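Local coordinates for peptidase M28 (Shewanella amazonensis SB2B, PDB 3IIB), which probably acts as a zinc-dependent carboxypeptidase or dipeptidase of the M28 family, carrying two zinc ions in its active site, at residues A240-I254 / I284-V298. Sequence-based numbering, arbitrary orientation. Where two conformers were deposited one is given.
Sequences AEVKGSTKADEIVLI and ILDLPQKPERTIRVV
Arg296 lies alongside Glu241 and grips one carboxylate oxygen with two nitrogens: NE stands 2.8 Å and NH2 3.0 Å from Glu241 OE2, both on the same carboxylate face. In one of its two conformers Ile251 lies over one guanidinium face. The bend at chi3 (-69°) turns NE and NH2 of Arg296 toward Glu241 OE2. Arg293, extended from CG to NE, pairs side-on with Glu250, NE to OE1 2.8 Å, although the two planes are 52° apart; a water links Lys247 NZ, Glu250 OE2 and Arg293 NH2. Next along the strand, Thr294 OG1 donates to Ala248 O (2.6 Å) on a lone pair and accepts a weak bond from Gly244 N. Glu292 O takes Ser245 N and Lys247 N from opposite faces of its plane, while Ser245 OG donates to Pro291 O at 2.8 Å. On the face of Arg293, Ile295 and Val297, Ile254 CG1 meets Val297 CG2, and Val242 CG1 reaches Pro291 CG (4.0 Å) in the loop before the strand. Tyr64 and Arg62 also hold Glu241, Glu320 and Tyr313 hold Arg296, and Tyr325 forms a cation-pi contact with Arg293. Strand 293-298 lies between 240-242, antiparallel (Val242 N to Ile295 O), and 251-254, parallel (Val252 N to Thr294 O), the latter closing the beta-alpha-beta crossover through helix 267-285, which packs with helix 413-432 over the Val297 and Ile295 face.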
loop_
_atom_site.group_PDB
_atom_site.type_symbol
_atom_site.label_atom_id
_atom_site.label_comp_id
_atom_site.label_asym_id
_atom_site.label_seq_id
_atom_site.Cartn_x
_atom_site.Cartn_y
_atom_site.Cartn_z
ATOM N N ALA A 240 -17.057 22.264 21.141
ATOM C CA ALA A 240 -17.477 23.591 20.648
ATOM C C ALA A 240 -18.961 23.657 20.495
ATOM O O ALA A 240 -19.647 22.648 20.209
ATOM C CB ALA A 240 -16.839 23.913 19.314
ATOM N N GLU A 241 -19.483 24.871 20.648
ATOM C CA GLU A 241 -20.912 25.083 20.554
ATOM C C GLU A 241 -21.274 26.250 19.655
ATOM O O GLU A 241 -20.592 27.270 19.615
ATOM C CB GLU A 241 -21.520 25.294 21.965
ATOM C CG GLU A 241 -21.431 24.076 22.855
ATOM C CD GLU A 241 -21.867 24.282 24.288
ATOM O OE1 GLU A 241 -22.319 25.396 24.652
ATOM O OE2 GLU A 241 -21.782 23.296 25.047
ATOM N N VAL A 242 -22.335 26.016 18.882
ATOM C CA VAL A 242 -23.133 27.041 18.255
ATOM C C VAL A 242 -24.292 27.341 19.203
ATOM O O VAL A 242 -25.135 26.499 19.463
ATOM C CB VAL A 242 -23.693 26.568 16.901
ATOM C CG1 VAL A 242 -24.569 27.687 16.275
ATOM C CG2 VAL A 242 -22.546 26.139 15.943
ATOM N N LYS A 243 -24.341 28.549 19.741
ATOM C CA LYS A 243 -25.301 28.895 20.761
ATOM C C LYS A 243 -26.737 28.826 20.201
ATOM O O LYS A 243 -26.991 29.276 19.081
ATOM C CB LYS A 243 -24.993 30.315 21.308
ATOM C CG LYS A 243 -25.868 30.752 22.447
ATOM C CD LYS A 243 -25.319 31.954 23.250
ATOM C CE LYS A 243 -25.429 33.258 22.526
ATOM N NZ LYS A 243 -25.124 34.393 23.481
ATOM N N GLY A 244 -27.638 28.245 20.984
ATOM C CA GLY A 244 -29.038 28.161 20.638
ATOM C C GLY A 244 -29.754 29.440 20.948
ATOM O O GLY A 244 -29.146 30.428 21.294
ATOM N N SER A 245 -31.074 29.406 20.863
ATOM C CA SER A 245 -31.882 30.607 21.100
ATOM C C SER A 245 -33.068 30.251 22.015
ATOM O O SER A 245 -32.901 30.140 23.244
ATOM C CB SER A 245 -32.285 31.243 19.785
ATOM O OG SER A 245 -32.939 30.324 18.902
ATOM N N THR A 246 -34.208 29.926 21.419
ATOM C CA THR A 246 -35.421 29.670 22.198
ATOM C C THR A 246 -35.380 28.332 22.955
ATOM O O THR A 246 -36.106 28.148 23.951
ATOM C CB THR A 246 -36.644 29.715 21.300
ATOM O OG1 THR A 246 -36.500 28.733 20.266
ATOM C CG2 THR A 246 -36.819 31.147 20.702
ATOM N N LYS A 247 -34.498 27.425 22.533
ATOM C CA LYS A 247 -34.362 26.123 23.166
ATOM C C LYS A 247 -32.900 25.825 23.462
ATOM O O LYS A 247 -32.450 24.677 23.330
ATOM C CB LYS A 247 -34.992 25.028 22.291
ATOM C CG LYS A 247 -36.489 25.149 22.123
ATOM C CD LYS A 247 -37.063 23.943 21.395
ATOM C CE LYS A 247 -38.571 24.004 21.298
ATOM N NZ LYS A 247 -39.136 22.735 20.809
ATOM N N ALA A 248 -32.171 26.848 23.927
ATOM C CA ALA A 248 -30.719 26.782 24.052
ATOM C C ALA A 248 -30.297 25.739 25.076
ATOM O O ALA A 248 -29.184 25.254 25.039
ATOM C CB ALA A 248 -30.130 28.160 24.405
ATOM N N ASP A 249 -31.183 25.418 26.014
ATOM C CA ASP A 249 -30.907 24.377 27.039
ATOM C C ASP A 249 -30.924 22.949 26.478
ATOM O O ASP A 249 -30.497 22.004 27.142
ATOM C CB ASP A 249 -31.905 24.470 28.225
ATOM C CG ASP A 249 -33.346 24.315 27.810
ATOM O OD1 ASP A 249 -33.736 24.833 26.747
ATOM O OD2 ASP A 249 -34.136 23.703 28.577
ATOM N N GLU A 250 -31.425 22.797 25.268
ATOM C CA GLU A 250 -31.436 21.516 24.604
ATOM C C GLU A 250 -30.268 21.436 23.620
ATOM O O GLU A 250 -29.892 22.431 23.022
ATOM C CB GLU A 250 -32.734 21.323 23.848
ATOM C CG GLU A 250 -33.936 21.392 24.742
ATOM C CD GLU A 250 -35.238 21.118 24.030
ATOM O OE1 GLU A 250 -35.290 20.218 23.168
ATOM O OE2 GLU A 250 -36.225 21.818 24.370
ATOM N N ILE A 251 -29.703 20.239 23.509
ATOM C CA ILE A 251 -28.462 20.017 22.784
ATOM C C ILE A 251 -28.645 19.030 21.638
ATOM O O ILE A 251 -29.190 17.948 21.830
ATOM C CB ILE A 251 -27.391 19.436 23.712
ATOM C CG1 ILE A 251 -27.030 20.447 24.804
ATOM C CG2 ILE A 251 -26.157 19.038 22.919
ATOM C CD1 ILE A 251 -26.822 19.790 26.132
ATOM N N VAL A 252 -28.187 19.420 20.461
ATOM C CA VAL A 252 -27.989 18.502 19.343
ATOM C C VAL A 252 -26.489 18.262 19.312
ATOM O O VAL A 252 -25.687 19.206 19.140
ATOM C CB VAL A 252 -28.445 19.111 18.029
ATOM C CG1 VAL A 252 -28.006 18.237 16.834
ATOM C CG2 VAL A 252 -29.988 19.342 18.078
ATOM N N LEU A 253 -26.083 17.019 19.506
ATOM C CA LEU A 253 -24.678 16.656 19.586
ATOM C C LEU A 253 -24.251 16.006 18.272
ATOM O O LEU A 253 -24.841 15.006 17.844
ATOM C CB LEU A 253 -24.474 15.675 20.740
ATOM C CG LEU A 253 -23.057 15.312 21.204
ATOM C CD1 LEU A 253 -23.106 14.586 22.539
ATOM C CD2 LEU A 253 -22.326 14.475 20.201
ATOM N N ILE A 254 -23.219 16.553 17.654
ATOM C CA ILE A 254 -22.631 15.920 16.480
ATOM C C ILE A 254 -21.152 15.729 16.798
ATOM O O ILE A 254 -20.453 16.651 17.265
ATOM C CB ILE A 254 -22.901 16.724 15.163
ATOM C CG1 ILE A 254 -22.371 18.164 15.265
ATOM C CG2 ILE A 254 -24.449 16.637 14.726
ATOM C CD1 ILE A 254 -22.527 18.953 13.917
ATOM N N ILE A 284 -23.271 26.281 9.770
ATOM C CA ILE A 284 -24.459 26.670 10.547
ATOM C C ILE A 284 -24.200 27.978 11.307
ATOM O O ILE A 284 -25.039 28.917 11.290
ATOM C CB ILE A 284 -24.931 25.530 11.464
ATOM C CG1 ILE A 284 -25.545 24.414 10.619
ATOM C CG2 ILE A 284 -25.948 26.087 12.542
ATOM C CD1 ILE A 284 -25.838 23.102 11.389
ATOM N N LEU A 285 -23.013 28.059 11.908
ATOM C CA LEU A 285 -22.574 29.270 12.620
ATOM C C LEU A 285 -22.588 30.501 11.721
ATOM O O LEU A 285 -22.935 31.625 12.188
ATOM C CB LEU A 285 -21.164 29.051 13.235
ATOM C CG LEU A 285 -20.555 30.113 14.166
ATOM C CD1 LEU A 285 -21.319 30.211 15.485
ATOM C CD2 LEU A 285 -19.056 29.752 14.450
ATOM N N ASP A 286 -22.236 30.297 10.440
ATOM C CA ASP A 286 -22.259 31.330 9.412
ATOM C C ASP A 286 -23.646 31.823 9.039
ATOM O O ASP A 286 -23.747 32.849 8.390
ATOM C CB ASP A 286 -21.659 30.830 8.084
ATOM C CG ASP A 286 -20.165 30.602 8.135
ATOM O OD1 ASP A 286 -19.516 31.108 9.066
ATOM O OD2 ASP A 286 -19.653 29.900 7.212
ATOM N N LEU A 287 -24.708 31.088 9.362
ATOM C CA LEU A 287 -26.055 31.537 8.990
ATOM C C LEU A 287 -26.415 32.813 9.716
ATOM O O LEU A 287 -25.997 33.026 10.849
ATOM C CB LEU A 287 -27.077 30.495 9.356
ATOM C CG LEU A 287 -27.049 29.174 8.612
ATOM C CD1 LEU A 287 -28.000 28.213 9.337
ATOM C CD2 LEU A 287 -27.465 29.376 7.164
ATOM N N PRO A 288 -27.235 33.667 9.087
ATOM C CA PRO A 288 -27.821 34.791 9.819
ATOM C C PRO A 288 -28.836 34.377 10.908
ATOM O O PRO A 288 -29.064 35.125 11.855
ATOM C CB PRO A 288 -28.486 35.629 8.704
ATOM C CG PRO A 288 -28.691 34.715 7.574
ATOM C CD PRO A 288 -27.708 33.573 7.698
ATOM N N GLN A 289 -29.445 33.200 10.762
ATOM C CA GLN A 289 -30.432 32.671 11.713
ATOM C C GLN A 289 -29.699 31.907 12.818
ATOM O O GLN A 289 -28.728 31.176 12.539
ATOM C CB GLN A 289 -31.291 31.567 11.049
ATOM C CG GLN A 289 -32.262 31.947 9.991
ATOM C CD GLN A 289 -31.682 31.922 8.633
ATOM O OE1 GLN A 289 -30.468 31.816 8.461
ATOM N NE2 GLN A 289 -32.542 32.053 7.627
ATOM N N LYS A 290 -30.226 31.977 14.032
ATOM C CA LYS A 290 -29.770 31.109 15.124
ATOM C C LYS A 290 -30.580 29.810 15.169
ATOM O O LYS A 290 -31.776 29.810 14.888
ATOM C CB LYS A 290 -29.969 31.851 16.450
ATOM C CG LYS A 290 -29.205 33.123 16.526
ATOM C CD LYS A 290 -29.800 34.103 17.545
ATOM C CE LYS A 290 -29.089 35.439 17.538
ATOM N NZ LYS A 290 -29.654 36.353 18.579
ATOM N N PRO A 291 -29.938 28.683 15.518
ATOM C CA PRO A 291 -30.778 27.511 15.762
ATOM C C PRO A 291 -31.590 27.664 17.057
ATOM O O PRO A 291 -31.145 28.365 17.996
ATOM C CB PRO A 291 -29.735 26.387 15.930
ATOM C CG PRO A 291 -28.552 27.065 16.506
ATOM C CD PRO A 291 -28.539 28.460 15.903
ATOM N N GLU A 292 -32.711 26.960 17.163
ATOM C CA GLU A 292 -33.435 26.948 18.427
ATOM C C GLU A 292 -32.629 26.260 19.514
ATOM O O GLU A 292 -32.469 26.795 20.636
ATOM C CB GLU A 292 -34.800 26.323 18.256
ATOM C CG GLU A 292 -35.685 27.166 17.338
ATOM C CD GLU A 292 -37.055 26.545 17.086
ATOM O OE1 GLU A 292 -37.314 25.469 17.622
ATOM O OE2 GLU A 292 -37.862 27.131 16.325
ATOM N N ARG A 293 -32.148 25.073 19.212
ATOM C CA ARG A 293 -31.306 24.319 20.175
ATOM C C ARG A 293 -29.847 24.681 20.036
ATOM O O ARG A 293 -29.410 25.099 18.983
ATOM C CB ARG A 293 -31.449 22.816 19.983
ATOM C CG ARG A 293 -32.870 22.296 20.145
ATOM C CD ARG A 293 -33.033 20.770 20.110
ATOM N NE ARG A 293 -34.391 20.471 20.518
ATOM C CZ ARG A 293 -35.452 20.423 19.699
ATOM N NH1 ARG A 293 -35.300 20.476 18.376
ATOM N NH2 ARG A 293 -36.677 20.282 20.214
ATOM N N THR A 294 -29.085 24.428 21.102
ATOM C CA THR A 294 -27.635 24.506 21.028
ATOM C C THR A 294 -27.104 23.334 20.203
ATOM O O THR A 294 -27.598 22.222 20.343
ATOM C CB THR A 294 -27.048 24.510 22.426
ATOM O OG1 THR A 294 -27.499 25.702 23.089
ATOM C CG2 THR A 294 -25.509 24.416 22.372
ATOM N N ILE A 295 -26.166 23.599 19.298
ATOM C CA ILE A 295 -25.472 22.527 18.579
ATOM C C ILE A 295 -24.101 22.360 19.185
ATOM O O ILE A 295 -23.305 23.296 19.215
ATOM C CB ILE A 295 -25.376 22.819 17.082
ATOM C CG1 ILE A 295 -26.797 22.839 16.489
ATOM C CG2 ILE A 295 -24.464 21.808 16.342
ATOM C CD1 ILE A 295 -26.914 23.569 15.090
ATOM N N ARG A 296 -23.817 21.155 19.645
ATOM C CA ARG A 296 -22.570 20.882 20.331
ATOM C C ARG A 296 -21.728 19.900 19.495
ATOM O O ARG A 296 -22.165 18.766 19.217
ATOM C CB ARG A 296 -22.854 20.321 21.733
ATOM C CG ARG A 296 -21.562 20.019 22.512
ATOM C CD ARG A 296 -21.817 19.503 23.908
ATOM N NE ARG A 296 -22.379 20.558 24.751
ATOM C CZ ARG A 296 -22.999 20.356 25.915
ATOM N NH1 ARG A 296 -23.180 19.117 26.405
ATOM N NH2 ARG A 296 -23.439 21.395 26.599
ATOM N N VAL A 297 -20.532 20.360 19.080
ATOM C CA VAL A 297 -19.550 19.519 18.419
ATOM C C VAL A 297 -18.714 18.881 19.510
ATOM O O VAL A 297 -18.155 19.582 20.337
ATOM C CB VAL A 297 -18.652 20.312 17.447
ATOM C CG1 VAL A 297 -17.489 19.447 16.913
ATOM C CG2 VAL A 297 -19.474 20.841 16.253
ATOM N N VAL A 298 -18.654 17.552 19.541
ATOM C CA VAL A 298 -17.806 16.883 20.519
ATOM C C VAL A 298 -16.764 16.075 19.773
ATOM O O VAL A 298 -17.117 15.203 18.957
ATOM C CB VAL A 298 -18.588 15.959 21.505
ATOM C CG1 VAL A 298 -17.637 15.366 22.511
ATOM C CG2 VAL A 298 -19.695 16.730 22.148
HETATM O O HOH W 1 -24.359 24.408 26.384
HETATM O O HOH W 2 -34.248 30.727 16.613
HETATM O O HOH W 3 -38.377 21.117 22.886
HETATM O O HOH W 4 -38.076 23.156 18.382
#